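Local coordinates for Galactose/lactose metabolism regulatory protein GAL80 (Saccharomyces cerevisiae, PDB 3BTV) that represses the yeast galactose and lactose metabolic genes by binding the activator GAL4 and blocking its transcriptional activation when no inducing sugar is present, at residues L119-V124 and Q148-L153; I179-N184 and C280-G285; D219-M224 and L295-H300. The protein carries 1 engineered substitution. One frame throughout, in Å; residues are numbered along the deposited sequence.

Contact 1. Residues L119-V124 and Q148-L153; sequences LKYLFV and QTIISL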
loop_
_atom_site.group_PDB
_atom_site.type_symbol
_atom_site.label_atom_id
_atom_site.label_comp_id
_atom_site.label_asym_id
_atom_site.label_seq_id
_atom_site.Cartn_x
_atom_site.Cartn_y
_atom_site.Cartn_z
ATOM N N LEU B 119 5.491 45.849 -6.692
ATOM C CA LEU B 119 5.117 44.455 -6.465
ATOM C C LEU B 119 6.242 43.511 -6.865
ATOM O O LEU B 119 6.707 43.524 -8.005
ATOM C CB LEU B 119 3.832 44.084 -7.211
ATOM C CG LEU B 119 3.260 42.723 -6.790
ATOM C CD1 LEU B 119 2.729 42.772 -5.364
ATOM C CD2 LEU B 119 2.179 42.251 -7.744
ATOM N N LYS B 120 6.672 42.688 -5.916
ATOM C CA LYS B 120 7.765 41.754 -6.151
ATOM C C LYS B 120 7.333 40.315 -5.907
ATOM O O LYS B 120 7.917 39.382 -6.458
ATOM C CB LYS B 120 8.946 42.086 -5.236
ATOM C CG LYS B 120 9.500 43.488 -5.409
ATOM C CD LYS B 120 10.161 43.664 -6.766
ATOM C CE LYS B 120 10.695 45.081 -6.945
ATOM N NZ LYS B 120 9.606 46.093 -7.041
ATOM N N TYR B 121 6.310 40.137 -5.079
ATOM C CA TYR B 121 5.942 38.804 -4.636
ATOM C C TYR B 121 4.454 38.524 -4.647
ATOM O O TYR B 121 3.646 39.369 -4.259
ATOM C CB TYR B 121 6.476 38.557 -3.227
ATOM C CG TYR B 121 7.972 38.705 -3.103
ATOM C CD1 TYR B 121 8.531 39.831 -2.508
ATOM C CD2 TYR B 121 8.827 37.724 -3.584
ATOM C CE1 TYR B 121 9.904 39.970 -2.392
ATOM C CE2 TYR B 121 10.199 37.854 -3.475
ATOM C CZ TYR B 121 10.732 38.978 -2.880
ATOM O OH TYR B 121 12.098 39.104 -2.773
ATOM N N LEU B 122 4.105 37.316 -5.077
ATOM C CA LEU B 122 2.739 36.826 -4.957
ATOM C C LEU B 122 2.729 35.501 -4.211
ATOM O O LEU B 122 3.350 34.524 -4.638
ATOM C CB LEU B 122 2.078 36.664 -6.324
ATOM C CG LEU B 122 0.681 36.039 -6.254
ATOM C CD1 LEU B 122 -0.275 36.956 -5.480
ATOM C CD2 LEU B 122 0.146 35.749 -7.655
ATOM N N PHE B 123 2.018 35.475 -3.092
ATOM C CA PHE B 123 1.998 34.321 -2.205
ATOM C C PHE B 123 0.588 33.739 -2.211
ATOM O O PHE B 123 -0.366 34.418 -1.825
ATOM C CB PHE B 123 2.370 34.788 -0.797
ATOM C CG PHE B 123 2.614 33.675 0.187
ATOM C CD1 PHE B 123 3.158 33.956 1.433
ATOM C CD2 PHE B 123 2.306 32.366 -0.120
ATOM C CE1 PHE B 123 3.390 32.947 2.352
ATOM C CE2 PHE B 123 2.540 31.349 0.796
ATOM C CZ PHE B 123 3.077 31.639 2.031
ATOM N N VAL B 124 0.454 32.489 -2.658
ATOM C CA VAL B 124 -0.853 31.827 -2.712
ATOM C C VAL B 124 -0.826 30.525 -1.941
ATOM O O VAL B 124 0.183 29.826 -1.933
ATOM C CB VAL B 124 -1.309 31.558 -4.174
ATOM C CG1 VAL B 124 -2.709 30.949 -4.207
ATOM C CG2 VAL B 124 -1.288 32.859 -4.990
ATOM N N GLN B 148 7.881 37.309 -8.530
ATOM C CA GLN B 148 8.273 36.037 -7.948
ATOM C C GLN B 148 7.077 35.478 -7.200
ATOM O O GLN B 148 6.404 36.206 -6.462
ATOM C CB GLN B 148 9.448 36.202 -6.988
ATOM C CG GLN B 148 9.773 34.935 -6.221
ATOM C CD GLN B 148 10.372 33.862 -7.102
ATOM O OE1 GLN B 148 9.781 32.798 -7.308
ATOM N NE2 GLN B 148 11.555 34.137 -7.633
ATOM N N THR B 149 6.810 34.191 -7.392
ATOM C CA THR B 149 5.648 33.572 -6.775
ATOM C C THR B 149 6.033 32.591 -5.671
ATOM O O THR B 149 7.105 31.983 -5.698
ATOM C CB THR B 149 4.766 32.842 -7.811
ATOM O OG1 THR B 149 5.416 31.641 -8.238
ATOM C CG2 THR B 149 4.489 33.734 -9.022
ATOM N N ILE B 150 5.144 32.455 -4.694
ATOM C CA ILE B 150 5.304 31.477 -3.627
ATOM C C ILE B 150 4.010 30.679 -3.491
ATOM O O ILE B 150 2.920 31.250 -3.553
ATOM C CB ILE B 150 5.628 32.161 -2.279
ATOM C CG1 ILE B 150 6.793 33.144 -2.425
ATOM C CG2 ILE B 150 5.940 31.129 -1.190
ATOM C CD1 ILE B 150 6.408 34.631 -2.274
ATOM N N ILE B 151 4.123 29.365 -3.328
ATOM C CA ILE B 151 2.965 28.544 -2.993
ATOM C C ILE B 151 3.145 28.031 -1.566
ATOM O O ILE B 151 4.252 27.669 -1.173
ATOM C CB ILE B 151 2.784 27.339 -3.963
ATOM C CG1 ILE B 151 1.452 26.620 -3.710
ATOM C CG2 ILE B 151 3.932 26.346 -3.839
ATOM C CD1 ILE B 151 0.223 27.402 -4.238
ATOM N N SER B 152 2.062 27.992 -0.798
ATOM C CA SER B 152 2.121 27.500 0.572
ATOM C C SER B 152 2.189 25.969 0.666
ATOM O O SER B 152 1.259 25.322 1.154
ATOM C CB SER B 152 0.930 28.011 1.376
ATOM O OG SER B 152 1.145 27.799 2.760
ATOM N N LEU B 153 3.286 25.390 0.190
ATOM C CA LEU B 153 3.566 23.973 0.438
ATOM C C LEU B 153 4.508 23.916 1.654
ATOM O O LEU B 153 5.640 23.442 1.566
ATOM C CB LEU B 153 4.193 23.312 -0.793
ATOM C CG LEU B 153 3.242 23.109 -1.993
ATOM C CD1 LEU B 153 3.980 22.597 -3.228
ATOM C CD2 LEU B 153 2.108 22.148 -1.649
#
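Segments 119-124 and 148-153 run parallel, the axes of their strands 121-124 and 148-152 lying 16° apart, and five backbone hydrogen bonds alternate between them, from Gln148 N to Lys120 O at one end to Ser152 N to Val124 O at the other, the shortest being Ile150 N to Leu122 O at 2.7 Å. On the face carrying Tyr121, Phe123, Gln148 and Ile150, the methyl CG2 of Ile150 stands over one face of the Phe123 ring, 4.2 Å from its centroid, in a CH-pi contact displaced toward the rim. Phe123 CG lies anti to the backbone N (chi1 -170°), which swings the ring across to the neighbouring strand: CE2 reaches Ser152 CB at 3.8 Å, and the Ser152 N lies at the ring edge, in its plane. With an alanine in place of Phe123 the ring is gone, which is likely to cost Ile150 CG2 its CH-pi contact and open a gap beside Ser152 CB. The two strands are joined through helix 132-143 as a beta-alpha-beta unit of the Rossmann fold, and strand 148-152 ends the six-stranded parallel sheet within this chain. The other Ile150 branch ends in CD1, 4.0 Å from Tyr121 CB, while Tyr121 CD2 lies 3.8 Å from Gln148 CB. Tyr121 OH is hydrogen-bonded to His379 ND1, and helix 363-380 also supplies Leu371 against Phe123 and Ile375 against Ile150. On the reverse face, with Leu122, Val124 and Thr149, Ile151 CD1 comes within 3.3 Å of Val124 O and 4.4 Å of Val124 CB; Thr149 OG1 is held by Leu405 N, at the start of helix 405-424.

Contact 2. Residues I179-N184 and C280-G285; sequences IEIAGN and CSFKGG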
loop_
_atom_site.group_PDB
_atom_site.type_symbol
_atom_site.label_atom_id
_atom_site.label_comp_id
_atom_site.label_asym_id
_atom_site.label_seq_id
_atom_site.Cartn_x
_atom_site.Cartn_y
_atom_site.Cartn_z
ATOM N N ILE B 179 8.950 2.330 -0.675
ATOM C CA ILE B 179 8.277 3.321 0.191
ATOM C C ILE B 179 6.805 2.986 0.412
ATOM O O ILE B 179 6.102 2.643 -0.531
ATOM C CB ILE B 179 8.336 4.727 -0.467
ATOM C CG1 ILE B 179 9.794 5.151 -0.729
ATOM C CG2 ILE B 179 7.553 5.760 0.347
ATOM C CD1 ILE B 179 9.929 6.504 -1.405
ATOM N N GLU B 180 6.319 3.097 1.643
ATOM C CA GLU B 180 4.867 3.005 1.877
ATOM C C GLU B 180 4.343 4.222 2.600
ATOM O O GLU B 180 4.966 4.753 3.529
ATOM C CB GLU B 180 4.482 1.742 2.668
ATOM C CG GLU B 180 4.799 0.423 1.939
ATOM C CD GLU B 180 6.247 0.004 2.120
ATOM O OE1 GLU B 180 6.743 0.189 3.251
ATOM O OE2 GLU B 180 6.880 -0.500 1.152
ATOM N N ILE B 181 3.163 4.641 2.198
ATOM C CA ILE B 181 2.513 5.765 2.837
ATOM C C ILE B 181 1.090 5.400 3.226
ATOM O O ILE B 181 0.333 4.874 2.420
ATOM C CB ILE B 181 2.472 6.956 1.894
ATOM C CG1 ILE B 181 3.895 7.357 1.512
ATOM C CG2 ILE B 181 1.713 8.117 2.539
ATOM C CD1 ILE B 181 3.941 8.537 0.557
ATOM N N ALA B 182 0.731 5.684 4.465
ATOM C CA ALA B 182 -0.635 5.489 4.928
ATOM C C ALA B 182 -1.066 6.769 5.616
ATOM O O ALA B 182 -0.327 7.312 6.437
ATOM C CB ALA B 182 -0.691 4.343 5.895
ATOM N N GLY B 183 -2.250 7.262 5.272
ATOM C CA GLY B 183 -2.756 8.485 5.866
ATOM C C GLY B 183 -4.267 8.508 5.989
ATOM O O GLY B 183 -4.957 7.609 5.477
ATOM N N ASN B 184 -4.773 9.524 6.696
ATOM C CA ASN B 184 -6.206 9.859 6.725
ATOM C C ASN B 184 -6.451 11.307 6.296
ATOM O O ASN B 184 -5.555 12.141 6.386
ATOM C CB ASN B 184 -6.807 9.653 8.116
ATOM C CG ASN B 184 -6.980 8.193 8.472
ATOM O OD1 ASN B 184 -8.104 7.697 8.547
ATOM N ND2 ASN B 184 -5.870 7.496 8.699
ATOM N N CYS B 280 0.634 3.575 -1.640
ATOM C CA CYS B 280 -0.034 4.565 -0.827
ATOM C C CYS B 280 -1.531 4.357 -0.668
ATOM O O CYS B 280 -2.250 4.114 -1.642
ATOM C CB CYS B 280 0.230 5.948 -1.401
ATOM S SG CYS B 280 -0.711 7.192 -0.573
ATOM N N SER B 281 -1.997 4.477 0.569
ATOM C CA SER B 281 -3.424 4.338 0.861
ATOM C C SER B 281 -3.869 5.477 1.768
ATOM O O SER B 281 -3.350 5.634 2.881
ATOM C CB SER B 281 -3.690 2.993 1.534
ATOM O OG SER B 281 -5.068 2.786 1.757
ATOM N N PHE B 282 -4.822 6.276 1.295
ATOM C CA PHE B 282 -5.434 7.335 2.090
ATOM C C PHE B 282 -6.911 7.100 2.359
ATOM O O PHE B 282 -7.711 7.017 1.428
ATOM C CB PHE B 282 -5.275 8.677 1.383
ATOM C CG PHE B 282 -3.948 9.328 1.622
ATOM C CD1 PHE B 282 -3.799 10.282 2.605
ATOM C CD2 PHE B 282 -2.854 8.981 0.856
ATOM C CE1 PHE B 282 -2.579 10.875 2.820
ATOM C CE2 PHE B 282 -1.634 9.578 1.063
ATOM C CZ PHE B 282 -1.499 10.523 2.037
ATOM N N LYS B 283 -7.262 7.012 3.635
ATOM C CA LYS B 283 -8.646 6.905 4.073
ATOM C C LYS B 283 -9.243 8.284 4.275
ATOM O O LYS B 283 -8.562 9.210 4.719
ATOM C CB LYS B 283 -8.728 6.150 5.402
ATOM C CG LYS B 283 -7.972 4.836 5.379
ATOM C CD LYS B 283 -7.708 4.297 6.772
ATOM C CE LYS B 283 -8.855 3.429 7.266
ATOM N NZ LYS B 283 -10.136 4.180 7.353
ATOM N N GLY B 284 -10.532 8.389 3.993
ATOM C CA GLY B 284 -11.296 9.615 4.155
ATOM C C GLY B 284 -11.271 10.489 5.403
ATOM O O GLY B 284 -10.936 11.657 5.266
ATOM N N GLY B 285 -11.629 10.113 6.626
ATOM C CA GLY B 285 -11.985 8.908 7.313
ATOM C C GLY B 285 -11.187 9.177 8.596
ATOM O O GLY B 285 -10.693 10.292 8.788
#
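Within the large mixed sheet of the C-terminal domain, strand 176-184 pairs in parallel with strand 276-283, and Ile181 to Asn184 lie beside Cys280 to Lys283 with their axes 9° apart. Ser281 gives and then receives: its N bonds to Ile181 O at 3.0 Å, and its O accepts Gly183 N. Lys283 N then reaches Gly183 O. All three bonds are close to 160° at the hydrogen, a regular pairing.

The side chains of Ile181, Cys280 and Phe282 share one face with Gly183. Because Gly183 has no side chain, the Phe282 ring can lie over the glycine backbone. Phe282 CE1 lies 3.9 Å from Gly183 CA, and Gly183 N stands above one ring face, offset toward the rim. A CB at position 183 would clash with that ring. Phe282 CG sits anti to its carbonyl carbon (chi1 -83°), which also brings CE2 to 3.9 Å from Ile181 CG2, the two side chains crossing at a slant. Thr213 and Thr217 of helix 209-225 also touch the ring, so this face looks inward to the helix layer.

On the other face Asn184 and Lys283 lie alongside one another, pointing the same way: Asn184 OD1 is 3.6 Å from Lys283 CB and 3.4 Å from Gly285 C in the loop after the strand. Lys283 CD, set by the extended chi2, lies 3.9 Å from Asn184 OD1; the chain bends only beyond it. Ser281 packs on Glu180 of the second subunit, Glu180 OE2 of this chain makes a weak hydrogen bond to Ser281 OG of that subunit, and Lys283 packs on its Asn177. One face against helices and the other against a partner subunit's sheet is the layout of the open C-terminal sheet in dimers of the Gfo/Idh/MocA family.

Contact 3. Residues D219-M224 and L295-H300; sequences DILQYM and LVIDIH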
loop_
_atom_site.group_PDB
_atom_site.type_symbol
_atom_site.label_atom_id
_atom_site.label_comp_id
_atom_site.label_asym_id
_atom_site.label_seq_id
_atom_site.Cartn_x
_atom_site.Cartn_y
_atom_site.Cartn_z
ATOM N N ASP B 219 3.799 15.585 -2.253
ATOM C CA ASP B 219 4.785 16.599 -2.588
ATOM C C ASP B 219 5.996 16.530 -1.667
ATOM O O ASP B 219 7.120 16.655 -2.138
ATOM C CB ASP B 219 4.222 18.021 -2.545
ATOM C CG ASP B 219 5.302 19.060 -2.803
ATOM O OD1 ASP B 219 5.811 19.121 -3.943
ATOM O OD2 ASP B 219 5.678 19.783 -1.858
ATOM N N ILE B 220 5.787 16.369 -0.359
ATOM C CA ILE B 220 6.959 16.241 0.530
ATOM C C ILE B 220 7.707 14.954 0.235
ATOM O O ILE B 220 8.930 14.892 0.379
ATOM C CB ILE B 220 6.633 16.331 2.058
ATOM C CG1 ILE B 220 5.765 15.161 2.498
ATOM C CG2 ILE B 220 5.973 17.668 2.420
ATOM C CD1 ILE B 220 5.491 15.164 3.997
ATOM N N LEU B 221 6.988 13.920 -0.189
ATOM C CA LEU B 221 7.677 12.674 -0.514
ATOM C C LEU B 221 8.676 12.923 -1.632
ATOM O O LEU B 221 9.836 12.525 -1.544
ATOM C CB LEU B 221 6.709 11.563 -0.939
ATOM C CG LEU B 221 7.479 10.269 -1.217
ATOM C CD1 LEU B 221 8.079 9.699 0.105
ATOM C CD2 LEU B 221 6.607 9.244 -1.905
ATOM N N GLN B 222 8.218 13.591 -2.688
ATOM C CA GLN B 222 9.071 13.870 -3.835
ATOM C C GLN B 222 10.186 14.813 -3.458
ATOM O O GLN B 222 11.314 14.677 -3.926
ATOM C CB GLN B 222 8.251 14.482 -4.964
ATOM C CG GLN B 222 7.286 13.497 -5.580
ATOM C CD GLN B 222 6.303 14.186 -6.505
ATOM O OE1 GLN B 222 6.463 14.173 -7.717
ATOM N NE2 GLN B 222 5.295 14.815 -5.932
ATOM N N TYR B 223 9.867 15.761 -2.590
ATOM C CA TYR B 223 10.865 16.707 -2.111
ATOM C C TYR B 223 11.968 16.022 -1.284
ATOM O O TYR B 223 13.153 16.309 -1.461
ATOM C CB TYR B 223 10.188 17.829 -1.317
ATOM C CG TYR B 223 11.134 18.944 -0.909
ATOM C CD1 TYR B 223 11.758 19.741 -1.868
ATOM C CD2 TYR B 223 11.406 19.196 0.427
ATOM C CE1 TYR B 223 12.615 20.756 -1.504
ATOM C CE2 TYR B 223 12.261 20.221 0.805
ATOM C CZ TYR B 223 12.870 20.985 -0.167
ATOM O OH TYR B 223 13.729 21.989 0.199
ATOM N N MET B 224 11.583 15.110 -0.395
ATOM C CA MET B 224 12.543 14.404 0.473
ATOM C C MET B 224 13.431 13.427 -0.288
ATOM O O MET B 224 14.586 13.233 0.062
ATOM C CB MET B 224 11.801 13.603 1.549
ATOM C CG MET B 224 11.261 14.419 2.687
ATOM S SD MET B 224 10.546 13.334 3.941
ATOM C CE MET B 224 9.152 12.593 3.064
ATOM N N LEU B 295 -0.738 9.712 10.010
ATOM C CA LEU B 295 0.040 9.682 8.788
ATOM C C LEU B 295 1.315 8.906 9.088
ATOM O O LEU B 295 1.961 9.144 10.119
ATOM C CB LEU B 295 0.387 11.115 8.362
ATOM C CG LEU B 295 1.305 11.351 7.150
ATOM C CD1 LEU B 295 2.755 11.090 7.485
ATOM C CD2 LEU B 295 0.868 10.483 5.982
ATOM N N VAL B 296 1.666 7.962 8.220
ATOM C CA VAL B 296 2.986 7.340 8.304
ATOM C C VAL B 296 3.579 7.198 6.929
ATOM O O VAL B 296 2.903 6.787 5.990
ATOM C CB VAL B 296 2.995 5.964 9.016
ATOM C CG1 VAL B 296 1.910 5.899 10.072
ATOM C CG2 VAL B 296 2.855 4.836 8.019
ATOM N N ILE B 297 4.841 7.587 6.831
ATOM C CA ILE B 297 5.651 7.432 5.626
ATOM C C ILE B 297 6.836 6.549 6.026
ATOM O O ILE B 297 7.645 6.916 6.900
ATOM C CB ILE B 297 6.155 8.791 5.138
ATOM C CG1 ILE B 297 4.966 9.737 4.902
ATOM C CG2 ILE B 297 7.020 8.662 3.888
ATOM C CD1 ILE B 297 5.387 11.152 4.539
ATOM N N ASP B 298 6.887 5.362 5.441
ATOM C CA ASP B 298 7.971 4.405 5.677
ATOM C C ASP B 298 8.872 4.391 4.465
ATOM O O ASP B 298 8.432 4.039 3.373
ATOM C CB ASP B 298 7.378 3.007 5.850
ATOM C CG ASP B 298 6.789 2.786 7.229
ATOM O OD1 ASP B 298 5.863 1.955 7.349
ATOM O OD2 ASP B 298 7.250 3.442 8.191
ATOM N N ILE B 299 10.131 4.762 4.648
ATOM C CA ILE B 299 11.097 4.720 3.552
ATOM C C ILE B 299 12.134 3.635 3.844
ATOM O O ILE B 299 12.828 3.695 4.839
ATOM C CB ILE B 299 11.749 6.088 3.365
ATOM C CG1 ILE B 299 10.654 7.123 3.093
ATOM C CG2 ILE B 299 12.770 6.061 2.228
ATOM C CD1 ILE B 299 11.144 8.513 2.848
ATOM N N HIS B 300 12.184 2.600 3.014
ATOM C CA HIS B 300 13.102 1.482 3.273
ATOM C C HIS B 300 14.347 1.632 2.411
ATOM O O HIS B 300 14.265 1.617 1.166
ATOM C CB HIS B 300 12.399 0.159 2.972
ATOM C CG HIS B 300 11.055 0.044 3.616
ATOM N ND1 HIS B 300 10.902 -0.224 4.960
ATOM C CD2 HIS B 300 9.800 0.156 3.104
ATOM C CE1 HIS B 300 9.610 -0.273 5.252
ATOM N NE2 HIS B 300 8.922 -0.043 4.144
#
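Ile297 extends from strand 295-300 toward helix 219-224, and its branches divide the helix surface between them. From CB, the branch CG2 lies anti to the backbone N and meets Leu221 CD1 at 4.1 Å. The longer branch leaves through CG1, set anti to the carbonyl carbon (chi1 -56°), and runs on extended to CD1. That terminal methyl lies 4.0 Å from Ile220 CD1 and 4.3 Å from Met224 CE, so residues one turn apart on the helix close on the same atom. Leu221 reaches the strand by its end: CD1 also lies 4.3 Å from Ile299 CD1, two residues further along.

No hydrogen bond joins the segments; the contact is wholly methyl against methyl, and its five participating residues are all buried. The axes lie 11.3 Å apart and differ by 27° in direction. Helix 159-169 adds Ile161 against both Ile220 and Met224, while Ile181 of the neighbouring strand touches Leu221. A helix lying nearly along the strands and packed on every second residue, here Ile297 and Ile299, is characteristic of the helix layer on the mixed, largely antiparallel sheet of an alpha+beta domain.

Contact 1 closes before the others open along the chain and belongs to the Rossmann domain, whereas contacts 2 and 3 have alternating segments within the C-terminal domain. The centres of contacts 1 and 2 are about 29 Å apart, those of 1 and 3 about 25 Å, those of 2 and 3 about 11 Å. The latter two share the mixed sheet, in which strands 176-184 and 295-301 are neighbours: Ala182 O and Val296 N lie 2.8 Å apart, a probable hydrogen bond. Contact 3 backs this sheet with helix 209-225, while the opposite face near contact 2 meets the second subunit. Leu153 CD1 packs 3.6 Å from Asp219 OD2, so a Rossmann unit directly touches the domain that faces a second subunit.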